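Local coordinates for protein geranyltranstransferase (Staphylococcus aureus, PDB 1RTR) that probably condenses isopentenyl diphosphate with allylic diphosphates to make farnesyl diphosphate, as a polyprenyl synthetase-family prenyltransferase, at residues 125-128 against 133-136; 138-143 against 182-187. All blocks are in the same frame, centred on the assembly; numbering follows the deposited sequence.

Contact 1 (125-128 against 133-136); sequences SDDR and VKIK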
loop_
_atom_site.group_PDB
_atom_site.type_symbol
_atom_site.label_atom_id
_atom_site.label_comp_id
_atom_site.label_asym_id
_atom_site.label_seq_id
_atom_site.Cartn_x
_atom_site.Cartn_y
_atom_site.Cartn_z
ATOM N N SER A 125 0.230 -6.437 12.516
ATOM C CA SER A 125 0.143 -6.237 13.961
ATOM C C SER A 125 -0.840 -7.146 14.697
ATOM O O SER A 125 -0.921 -7.089 15.924
ATOM C CB SER A 125 -0.176 -4.773 14.277
ATOM O OG SER A 125 -1.528 -4.476 13.985
ATOM N N ASP A 126 -1.574 -7.986 13.969
ATOM C CA ASP A 126 -2.587 -8.857 14.573
ATOM C C ASP A 126 -2.014 -10.022 15.367
ATOM O O ASP A 126 -1.541 -11.006 14.795
ATOM C CB ASP A 126 -3.535 -9.392 13.505
ATOM C CG ASP A 126 -4.743 -10.102 14.088
ATOM O OD1 ASP A 126 -5.628 -10.480 13.294
ATOM O OD2 ASP A 126 -4.908 -10.332 15.311
ATOM N N ASP A 127 -2.117 -9.929 16.691
ATOM C CA ASP A 127 -1.552 -10.936 17.598
ATOM C C ASP A 127 -2.368 -12.221 17.737
ATOM O O ASP A 127 -1.938 -13.164 18.405
ATOM C CB ASP A 127 -1.276 -10.318 18.974
ATOM C CG ASP A 127 -0.015 -9.456 18.982
ATOM O OD1 ASP A 127 0.837 -9.603 18.049
ATOM O OD2 ASP A 127 0.211 -8.598 19.872
ATOM N N ARG A 128 -3.534 -12.270 17.102
ATOM C CA ARG A 128 -4.338 -13.488 17.108
ATOM C C ARG A 128 -3.801 -14.519 16.097
ATOM O O ARG A 128 -4.142 -15.701 16.157
ATOM C CB ARG A 128 -5.810 -13.157 16.869
ATOM C CG ARG A 128 -6.308 -12.006 17.734
ATOM C CD ARG A 128 -7.704 -12.177 18.295
ATOM N NE ARG A 128 -8.647 -11.234 17.688
ATOM C CZ ARG A 128 -9.293 -10.261 18.334
ATOM N NH1 ARG A 128 -10.124 -9.471 17.667
ATOM N NH2 ARG A 128 -9.117 -10.068 19.638
ATOM N N VAL A 133 1.154 -17.233 9.476
ATOM C CA VAL A 133 -0.138 -16.970 8.851
ATOM C C VAL A 133 -0.210 -15.505 8.397
ATOM O O VAL A 133 -0.782 -15.194 7.348
ATOM C CB VAL A 133 -1.327 -17.358 9.793
ATOM C CG1 VAL A 133 -2.659 -17.028 9.180
ATOM C CG2 VAL A 133 -1.284 -18.835 10.133
ATOM N N LYS A 134 0.393 -14.612 9.178
ATOM C CA LYS A 134 0.402 -13.186 8.855
ATOM C C LYS A 134 1.072 -12.913 7.514
ATOM O O LYS A 134 0.568 -12.127 6.711
ATOM C CB LYS A 134 1.121 -12.397 9.948
ATOM C CG LYS A 134 0.256 -12.023 11.129
ATOM C CD LYS A 134 0.990 -11.028 11.995
ATOM C CE LYS A 134 1.401 -11.638 13.313
ATOM N NZ LYS A 134 1.319 -10.576 14.318
ATOM N N ILE A 135 2.207 -13.563 7.276
ATOM C CA ILE A 135 2.893 -13.451 5.994
ATOM C C ILE A 135 1.992 -13.918 4.846
ATOM O O ILE A 135 1.860 -13.224 3.847
ATOM C CB ILE A 135 4.262 -14.199 6.029
ATOM C CG1 ILE A 135 5.245 -13.482 6.965
ATOM C CG2 ILE A 135 4.874 -14.316 4.648
ATOM C CD1 ILE A 135 5.405 -11.977 6.716
ATOM N N LYS A 136 1.332 -15.062 5.021
ATOM C CA LYS A 136 0.462 -15.623 3.992
ATOM C C LYS A 136 -0.639 -14.656 3.582
ATOM O O LYS A 136 -0.853 -14.429 2.380
ATOM C CB LYS A 136 -0.144 -16.934 4.460
ATOM C CG LYS A 136 0.826 -18.076 4.452
ATOM C CD LYS A 136 0.080 -19.371 4.671
ATOM C CE LYS A 136 0.963 -20.414 5.325
ATOM N NZ LYS A 136 0.176 -21.656 5.546
#
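Lys134 reaches from the first turn of helix 131-145 back to the loop that precedes it, and its ammonium gives a hydrogen bond to the carbonyl oxygen of Asp126 (Lys134 NZ to Asp126 O 2.9 Å). The donor stands well above the carbonyl plane, 71° out of it, and approaches side-on, with a C=O...N angle of 109°. Bends at chi3 and chi4 bring the amine to this oxygen, with CE alongside (Lys134 CE to Asp126 O 3.4 Å). A long salt bridge joins the amine to Asp127 (Lys134 NZ to Asp127 OD1 3.9 Å), while Ser124 O takes a further, weak hydrogen bond from it and Asp131 makes a weak, long ion pair. The carboxylate of Asp126 is used differently: its OD2 accepts from the backbone N of Arg128 at 3.0 Å, forming an Asx turn that probably steadies the loop beside the Asp126 carbonyl held by Lys134. Ser125 OG is satisfied by carbonyl oxygens of helix 105-124, those of Glu121 and Leu122. Lys134 also packs on Ile135 of the second subunit. One lysine thus ties the loop to the helix that follows through a backbone oxygen, and the acidic side chains around it would probably favour its charged form.

Contact 2 (138-143 against 182-187); sequences LQRLSI and LTFAVM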
loop_
_atom_site.group_PDB
_atom_site.type_symbol
_atom_site.label_atom_id
_atom_site.label_comp_id
_atom_site.label_asym_id
_atom_site.label_seq_id
_atom_site.Cartn_x
_atom_site.Cartn_y
_atom_site.Cartn_z
ATOM N N LEU A 138 -0.691 -11.318 4.146
ATOM C CA LEU A 138 -0.080 -10.104 3.585
ATOM C C LEU A 138 0.345 -10.320 2.137
ATOM O O LEU A 138 0.051 -9.499 1.268
ATOM C CB LEU A 138 1.133 -9.666 4.414
ATOM C CG LEU A 138 0.842 -8.865 5.676
ATOM C CD1 LEU A 138 1.952 -9.061 6.698
ATOM C CD2 LEU A 138 0.661 -7.385 5.383
ATOM N N GLN A 139 1.031 -11.435 1.895
ATOM C CA GLN A 139 1.450 -11.821 0.556
ATOM C C GLN A 139 0.263 -11.851 -0.379
ATOM O O GLN A 139 0.304 -11.273 -1.464
ATOM C CB GLN A 139 2.114 -13.196 0.577
ATOM C CG GLN A 139 3.185 -13.361 -0.478
ATOM C CD GLN A 139 3.925 -14.679 -0.350
ATOM O OE1 GLN A 139 4.504 -15.156 -1.328
ATOM N NE2 GLN A 139 3.908 -15.278 0.854
ATOM N N ARG A 140 -0.803 -12.505 0.061
ATOM C CA ARG A 140 -2.002 -12.635 -0.743
ATOM C C ARG A 140 -2.695 -11.297 -0.977
ATOM O O ARG A 140 -3.142 -11.007 -2.093
ATOM C CB ARG A 140 -2.943 -13.651 -0.108
ATOM C CG ARG A 140 -4.044 -14.129 -1.019
ATOM C CD ARG A 140 -5.037 -15.046 -0.336
ATOM N NE ARG A 140 -4.442 -16.337 0.009
ATOM C CZ ARG A 140 -4.262 -17.331 -0.853
ATOM N NH1 ARG A 140 -3.717 -18.465 -0.438
ATOM N NH2 ARG A 140 -4.641 -17.188 -2.125
ATOM N N LEU A 141 -2.785 -10.471 0.058
ATOM C CA LEU A 141 -3.356 -9.139 -0.112
ATOM C C LEU A 141 -2.561 -8.295 -1.128
ATOM O O LEU A 141 -3.145 -7.604 -1.958
ATOM C CB LEU A 141 -3.471 -8.415 1.239
ATOM C CG LEU A 141 -4.364 -7.169 1.308
ATOM C CD1 LEU A 141 -5.708 -7.393 0.608
ATOM C CD2 LEU A 141 -4.571 -6.724 2.753
ATOM N N SER A 142 -1.237 -8.355 -1.064
ATOM C CA SER A 142 -0.420 -7.509 -1.928
ATOM C C SER A 142 -0.508 -7.922 -3.401
ATOM O O SER A 142 -0.544 -7.056 -4.280
ATOM C CB SER A 142 1.031 -7.463 -1.449
ATOM O OG SER A 142 1.613 -8.753 -1.479
ATOM N N ILE A 143 -0.534 -9.232 -3.662
ATOM C CA ILE A 143 -0.798 -9.753 -5.005
ATOM C C ILE A 143 -2.230 -9.434 -5.476
ATOM O O ILE A 143 -2.428 -9.036 -6.618
ATOM C CB ILE A 143 -0.511 -11.295 -5.094
ATOM C CG1 ILE A 143 0.977 -11.606 -4.859
ATOM C CG2 ILE A 143 -0.920 -11.854 -6.451
ATOM C CD1 ILE A 143 1.241 -13.072 -4.485
ATOM N N LEU A 182 -12.257 -10.447 -3.653
ATOM C CA LEU A 182 -13.185 -11.505 -3.261
ATOM C C LEU A 182 -12.437 -12.805 -2.983
ATOM O O LEU A 182 -12.655 -13.450 -1.955
ATOM C CB LEU A 182 -14.317 -11.698 -4.287
ATOM C CG LEU A 182 -15.347 -10.564 -4.244
ATOM C CD1 LEU A 182 -16.353 -10.700 -5.350
ATOM C CD2 LEU A 182 -16.057 -10.488 -2.906
ATOM N N THR A 183 -11.535 -13.166 -3.882
ATOM C CA THR A 183 -10.725 -14.357 -3.704
ATOM C C THR A 183 -9.792 -14.219 -2.508
ATOM O O THR A 183 -9.494 -15.216 -1.834
ATOM C CB THR A 183 -9.927 -14.650 -5.010
ATOM O OG1 THR A 183 -10.857 -14.936 -6.058
ATOM C CG2 THR A 183 -9.120 -15.936 -4.900
ATOM N N PHE A 184 -9.297 -13.006 -2.257
ATOM C CA PHE A 184 -8.526 -12.775 -1.045
ATOM C C PHE A 184 -9.370 -13.095 0.193
ATOM O O PHE A 184 -8.906 -13.790 1.092
ATOM C CB PHE A 184 -8.003 -11.329 -0.947
ATOM C CG PHE A 184 -7.405 -11.016 0.395
ATOM C CD1 PHE A 184 -8.160 -10.373 1.368
ATOM C CD2 PHE A 184 -6.119 -11.442 0.704
ATOM C CE1 PHE A 184 -7.631 -10.137 2.627
ATOM C CE2 PHE A 184 -5.582 -11.218 1.950
ATOM C CZ PHE A 184 -6.341 -10.553 2.919
ATOM N N ALA A 185 -10.602 -12.589 0.227
ATOM C CA ALA A 185 -11.503 -12.813 1.362
ATOM C C ALA A 185 -11.622 -14.283 1.712
ATOM O O ALA A 185 -11.376 -14.659 2.866
ATOM C CB ALA A 185 -12.889 -12.193 1.123
ATOM N N VAL A 186 -11.951 -15.138 0.741
ATOM C CA VAL A 186 -12.154 -16.541 1.108
ATOM C C VAL A 186 -10.856 -17.298 1.345
ATOM O O VAL A 186 -10.824 -18.161 2.235
ATOM C CB VAL A 186 -13.221 -17.328 0.228
ATOM C CG1 VAL A 186 -13.993 -16.406 -0.700
ATOM C CG2 VAL A 186 -12.622 -18.567 -0.495
ATOM N N MET A 187 -9.791 -16.961 0.598
ATOM C CA MET A 187 -8.519 -17.689 0.690
ATOM C C MET A 187 -7.675 -17.264 1.889
ATOM O O MET A 187 -6.969 -18.093 2.485
ATOM C CB MET A 187 -7.693 -17.578 -0.607
ATOM C CG MET A 187 -8.331 -18.200 -1.857
ATOM S SD MET A 187 -8.978 -19.907 -1.649
ATOM C CE MET A 187 -7.400 -20.796 -1.615
#
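Antiparallel helix packing, mostly apolar and buried, joins 138-143 on helix 131-145 to 182-187 on helix 179-193. The axes of the two segments approach to 9.7 Å and run nearly antiparallel, at 169°. Phe184 fills much of the interface. With CG anti to the backbone N, its ring reaches across to the opposite helix, where Leu141 CD1 sits over the middle of one face, 3.7 Å from the centroid of the Phe184 ring and only 4° off the normal, a well-centred CH-pi contact. The backbone of the same leucine is also close, Leu141 N lying 3.5 Å from Phe184 CE2. Arg140 comes in at the ring edge instead, with its CB near the ring plane, and Arg140 CG lies 3.8 Å from Phe184 CD2.

Both helices belong to the all-helical terpenoid synthase fold expected of this family, and Leu141 also packs on Ile123 of helix 105-124. Beyond the phenylalanine, the extended first part of the Arg140 chain bends at chi3 and lays its guanidinium beside Met187. Met187 CB stands over one face of the guanidinium, toward its rim, 3.4 Å from Arg140 NH2, while the guanidinium plane is turned 45° from the Phe184 ring. The arginine's charge is met by Asp191, one turn further along helix 179-193, in a salt bridge through NH1. Met187 turns its thioether away from the arginine helix, and its side chain also packs on Glu204 of helix 197-227.

From the N terminus, the chain leaves helix 105-124 and enters contact 1, a short loop closed when the start of helix 131-145 turns back on the connection just before it. The same helix then carries 138-143 into contact 2, whose partner arrives only after 38 intervening residues, by way of helices 150-159 and 167-177. The two closures therefore follow in series, neither crossing nor enclosing the other, with centres about 13 Å apart. Contact 1 secures the entry to helix 131-145; contact 2 sets its next turns against helix 179-193. Residues of both contacts pack on the second subunit, Lys134 among them, so helix 131-145 forms part of the dimer interface.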